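Local coordinates for protein putative diguanylate cyclase (GGDEF) with PAS/PAC domain (Rhodopseudomonas palustris, PDB 3LIF) that probably senses signals outside the membrane through this PDC-fold domain and, as a whole protein, probably makes cyclic di-GMP from two molecules of GTP, at residues A147-S151 and E152-T156; D36-L39 and D40-S44. One frame throughout, in Å; residues are numbered along the deposited sequence.

Contact 1 of 2, residues A147-S151 and E152-T156; sequences ATIES and EYFST
E150 O takes the N-H of Y153 at 3.0 Å as strand 141-149 gives way to helix 151-158. One residue on, S151 O accepts two N-H groups. The bond from S155 N to S151 O, 3.1 Å long, is the straighter (162°); F154 N lies closer to S151 O, at 2.8 Å, but donates at a poorer angle. The side chains follow this turn. I149 CG2 meets CE2 at the edge of the F154 ring, near the ring plane, at 4.1 Å. The E150 chain sets out with CG anti to the backbone N (chi1 178°) and then bends at chi2 (88°), turning its carboxylate to the same side as the E152 side chain. There a water joins E150 OE2 to E152 N, though at distances too short to be trusted in detail. A second water lies 2.8 Å from S155 OG and is more weakly bound to S151 OG. Farther out, I149 rests on F32, and Y153 and F154 on T31, all along helix 5-47, while S71 OG gives a weak hydrogen bond to E150 OE1. Helix 151-158 follows strand 141-149, the last strand of the first PDC sheet, and leads the chain on toward the second. E150 OE2 and E152 OE1 lie 4.8 Å apart; the helix N-terminus, with E152 N reached through water, would probably favour the E150 charge, while exposure to solvent probably tempers the repulsion from E152.

Contact 2 of 2, residues D36-L39 and D40-S44; sequences DVVL and DDIVS
L39 O takes the N-H of V43 at 2.8 Å; I42 N also approaches it, but that bond is weak and rests on a doubtful position. The same i to i+4 spacing recurs one turn back, where D40 N donates to D36 O at 2.9 Å in an almost straight bond (167°) and D41 N to V37 O at 2.9 Å. Among the side chains, I42 does the apolar touching. With CG1 beside its backbone N (chi1 -63°), the chain leads back toward the preceding turn, and CD1 lies 4.3 Å from V38 CG1 and 4.4 Å from L39 CD2. This is the distal part of helix 5-47, the long N-terminal helix characteristic of tandem-PDC sensors, which here packs against the first PDC sheet. I42 and L39 both face V145 of strand 141-149; I42 also reaches V73 and I75, and L39 reaches V130. V37 and D41 lie on the exposed side. Between these faces, D36 OD1 and D40 OD2 stand 4.9 Å apart, one turn from each other, and both carboxylates make long, weak ion pairs with R132 of strand 126-135, whose positive charge probably offsets their repulsion.

Overall arrangement
Both contacts are local, and they come together through the first PDC sheet and helix 5-47. Contact 2 is a single run of that helix, its inner face packed on strand 141-149, while contact 1 takes up the end of this strand and the helix that follows, returning to helix 5-47 one or two turns earlier, at T31 and F32. Both are partly buried, neither pure core nor pure surface, though the centre of contact 1 lies about 8 Å, and that of contact 2 about 17 Å, from the centre of the chain. Contact 1 relies on a change of backbone direction, with waters at a carboxylate, a helix N-H and two serine hydroxyls. Contact 2 keeps regular helical bonds and grades from buried L39 and I42 to exposed V37, D41 and S44.

Contact 1 of 2, residues A147-S151 and E152-T156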
loop_
_atom_site.group_PDB
_atom_site.type_symbol
_atom_site.label_atom_id
_atom_site.label_comp_id
_atom_site.label_asym_id
_atom_site.label_seq_id
_atom_site.Cartn_x
_atom_site.Cartn_y
_atom_site.Cartn_z
ATOM N N ALA A 147 1.366 10.971 -3.096
ATOM C CA ALA A 147 0.728 11.048 -1.793
ATOM C C ALA A 147 1.177 9.869 -0.956
ATOM O O ALA A 147 1.501 8.776 -1.494
ATOM C CB ALA A 147 -0.760 11.083 -1.921
ATOM N N THR A 148 1.248 10.100 0.345
ATOM C CA THR A 148 1.744 9.081 1.241
ATOM C C THR A 148 0.633 8.141 1.685
ATOM O O THR A 148 -0.432 8.581 2.150
ATOM C CB THR A 148 2.276 9.709 2.518
ATOM O OG1 THR A 148 3.308 10.614 2.164
ATOM C CG2 THR A 148 2.830 8.641 3.397
ATOM N N ILE A 149 0.874 6.847 1.559
ATOM C CA ILE A 149 -0.162 5.917 1.960
ATOM C C ILE A 149 -0.248 5.945 3.461
ATOM O O ILE A 149 0.773 5.794 4.093
ATOM C CB ILE A 149 0.168 4.528 1.471
ATOM C CG1 ILE A 149 -0.153 4.474 -0.014
ATOM C CG2 ILE A 149 -0.643 3.466 2.248
ATOM C CD1 ILE A 149 0.620 3.375 -0.720
ATOM N N GLU A 150 -1.434 6.144 4.038
ATOM C CA GLU A 150 -1.554 6.114 5.515
ATOM C C GLU A 150 -1.590 4.649 6.017
ATOM O O GLU A 150 -2.631 3.943 5.928
ATOM C CB GLU A 150 -2.818 6.824 5.986
ATOM C CG GLU A 150 -3.001 6.761 7.482
ATOM C CD GLU A 150 -2.290 7.929 8.165
ATOM O OE1 GLU A 150 -2.690 9.110 7.959
ATOM O OE2 GLU A 150 -1.336 7.688 8.932
ATOM N N SER A 151 -0.491 4.146 6.528
ATOM C CA SER A 151 -0.531 2.728 6.818
ATOM C C SER A 151 -1.506 2.366 7.969
ATOM O O SER A 151 -2.110 1.284 7.956
ATOM C CB SER A 151 0.868 2.160 7.010
ATOM O OG SER A 151 1.478 2.789 8.127
ATOM N N GLU A 152 -1.697 3.285 8.910
ATOM C CA GLU A 152 -2.667 3.133 10.005
ATOM C C GLU A 152 -4.097 2.850 9.471
ATOM O O GLU A 152 -4.903 2.120 10.066
ATOM C CB GLU A 152 -2.635 4.369 10.895
ATOM C CG GLU A 152 -3.545 4.358 12.112
ATOM C CD GLU A 152 -3.150 5.464 13.111
ATOM O OE1 GLU A 152 -1.926 5.732 13.275
ATOM O OE2 GLU A 152 -4.057 6.090 13.720
ATOM N N TYR A 153 -4.418 3.377 8.319
ATOM C CA TYR A 153 -5.691 3.052 7.813
ATOM C C TYR A 153 -5.828 1.545 7.662
ATOM O O TYR A 153 -6.908 0.996 7.931
ATOM C CB TYR A 153 -5.860 3.666 6.460
ATOM C CG TYR A 153 -7.160 3.403 5.828
ATOM C CD1 TYR A 153 -8.329 4.000 6.324
ATOM C CD2 TYR A 153 -7.243 2.586 4.694
ATOM C CE1 TYR A 153 -9.542 3.800 5.696
ATOM C CE2 TYR A 153 -8.461 2.354 4.051
ATOM C CZ TYR A 153 -9.586 2.983 4.571
ATOM O OH TYR A 153 -10.767 2.770 3.989
ATOM N N PHE A 154 -4.790 0.866 7.177
ATOM C CA PHE A 154 -4.914 -0.561 6.947
ATOM C C PHE A 154 -4.843 -1.347 8.285
ATOM O O PHE A 154 -5.626 -2.280 8.528
ATOM C CB PHE A 154 -3.839 -1.060 5.994
ATOM C CG PHE A 154 -4.085 -0.715 4.566
ATOM C CD1 PHE A 154 -4.923 -1.501 3.781
ATOM C CD2 PHE A 154 -3.418 0.355 3.984
ATOM C CE1 PHE A 154 -5.142 -1.202 2.459
ATOM C CE2 PHE A 154 -3.626 0.678 2.638
ATOM C CZ PHE A 154 -4.487 -0.112 1.867
ATOM N N SER A 155 -3.905 -0.994 9.142
ATOM C CA SER A 155 -3.777 -1.785 10.336
ATOM C C SER A 155 -5.049 -1.683 11.176
ATOM O O SER A 155 -5.430 -2.596 11.875
ATOM C CB SER A 155 -2.538 -1.374 11.137
ATOM O OG SER A 155 -2.450 0.021 11.248
ATOM N N THR A 156 -5.738 -0.564 11.095
ATOM C CA THR A 156 -6.913 -0.346 11.909
ATOM C C THR A 156 -8.051 -1.198 11.404
ATOM O O THR A 156 -8.788 -1.763 12.161
ATOM C CB THR A 156 -7.235 1.132 11.813
ATOM O OG1 THR A 156 -6.347 1.788 12.717
ATOM C CG2 THR A 156 -8.721 1.488 12.091
HETATM O O HOH W 1 -0.444 5.434 8.753
HETATM O O HOH W 2 0.120 1.068 10.853
#

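Contact 2 of 2, residues D36-L39 and D40-S44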
loop_
_atom_site.group_PDB
_atom_site.type_symbol
_atom_site.label_atom_id
_atom_site.label_comp_id
_atom_site.label_asym_id
_atom_site.label_seq_id
_atom_site.Cartn_x
_atom_site.Cartn_y
_atom_site.Cartn_z
ATOM N N ASP A 36 -6.373 6.428 -6.433
ATOM C CA ASP A 36 -6.143 6.673 -7.835
ATOM C C ASP A 36 -7.094 7.756 -8.336
ATOM O O ASP A 36 -6.711 8.740 -8.960
ATOM C CB ASP A 36 -6.403 5.423 -8.610
ATOM C CG ASP A 36 -5.711 5.432 -9.940
ATOM O OD1 ASP A 36 -5.115 6.513 -10.280
ATOM O OD2 ASP A 36 -5.691 4.344 -10.600
ATOM N N VAL A 37 -8.367 7.580 -8.051
ATOM C CA VAL A 37 -9.343 8.535 -8.486
ATOM C C VAL A 37 -8.928 9.938 -8.006
ATOM O O VAL A 37 -8.975 10.910 -8.775
ATOM C CB VAL A 37 -10.827 8.106 -8.016
ATOM C CG1 VAL A 37 -11.710 9.307 -7.810
ATOM C CG2 VAL A 37 -11.449 7.157 -9.025
ATOM N N VAL A 38 -8.542 10.073 -6.745
ATOM C CA VAL A 38 -8.210 11.415 -6.300
ATOM C C VAL A 38 -6.981 12.009 -7.030
ATOM O O VAL A 38 -6.975 13.196 -7.411
ATOM C CB VAL A 38 -7.981 11.456 -4.830
ATOM C CG1 VAL A 38 -7.227 12.699 -4.479
ATOM C CG2 VAL A 38 -9.305 11.432 -4.131
ATOM N N LEU A 39 -5.938 11.195 -7.233
ATOM C CA LEU A 39 -4.741 11.756 -7.819
ATOM C C LEU A 39 -5.179 12.207 -9.182
ATOM O O LEU A 39 -4.841 13.305 -9.646
ATOM C CB LEU A 39 -3.554 10.788 -7.878
ATOM C CG LEU A 39 -2.902 10.472 -6.512
ATOM C CD1 LEU A 39 -1.419 10.477 -6.602
ATOM C CD2 LEU A 39 -3.309 11.395 -5.481
ATOM N N ASP A 40 -6.006 11.387 -9.800
ATOM C CA ASP A 40 -6.552 11.744 -11.105
ATOM C C ASP A 40 -7.316 13.104 -11.149
ATOM O O ASP A 40 -7.095 13.945 -12.013
ATOM C CB ASP A 40 -7.313 10.578 -11.695
ATOM C CG ASP A 40 -7.031 10.453 -13.107
ATOM O OD1 ASP A 40 -6.622 11.532 -13.604
ATOM O OD2 ASP A 40 -7.155 9.352 -13.712
ATOM N N ASP A 41 -8.163 13.373 -10.169
ATOM C CA ASP A 41 -8.745 14.717 -10.125
ATOM C C ASP A 41 -7.551 15.674 -10.247
ATOM O O ASP A 41 -7.633 16.701 -10.915
ATOM C CB ASP A 41 -9.520 15.013 -8.820
ATOM C CG ASP A 41 -10.942 14.448 -8.819
ATOM O OD1 ASP A 41 -11.371 13.927 -9.879
ATOM O OD2 ASP A 41 -11.614 14.523 -7.753
ATOM N N ILE A 42 -6.425 15.353 -9.611
ATOM C CA ILE A 42 -5.365 16.337 -9.575
ATOM C C ILE A 42 -4.631 16.382 -10.916
ATOM O O ILE A 42 -4.331 17.454 -11.398
ATOM C CB ILE A 42 -4.413 16.101 -8.415
ATOM C CG1 ILE A 42 -5.167 16.248 -7.092
ATOM C CG2 ILE A 42 -3.188 17.035 -8.505
ATOM C CD1 ILE A 42 -4.412 15.660 -5.944
ATOM N N VAL A 43 -4.375 15.245 -11.541
ATOM C CA VAL A 43 -3.769 15.341 -12.818
ATOM C C VAL A 43 -4.532 16.380 -13.593
ATOM O O VAL A 43 -3.928 17.235 -14.241
ATOM C CB VAL A 43 -3.721 14.027 -13.583
ATOM C CG1 VAL A 43 -3.538 14.257 -15.072
ATOM C CG2 VAL A 43 -2.578 13.228 -13.084
ATOM N N SER A 44 -5.859 16.356 -13.488
ATOM C CA SER A 44 -6.719 17.226 -14.334
ATOM C C SER A 44 -6.677 18.665 -13.915
ATOM O O SER A 44 -6.444 19.535 -14.727
ATOM C CB SER A 44 -8.156 16.720 -14.432
ATOM O OG SER A 44 -8.170 15.604 -15.314
#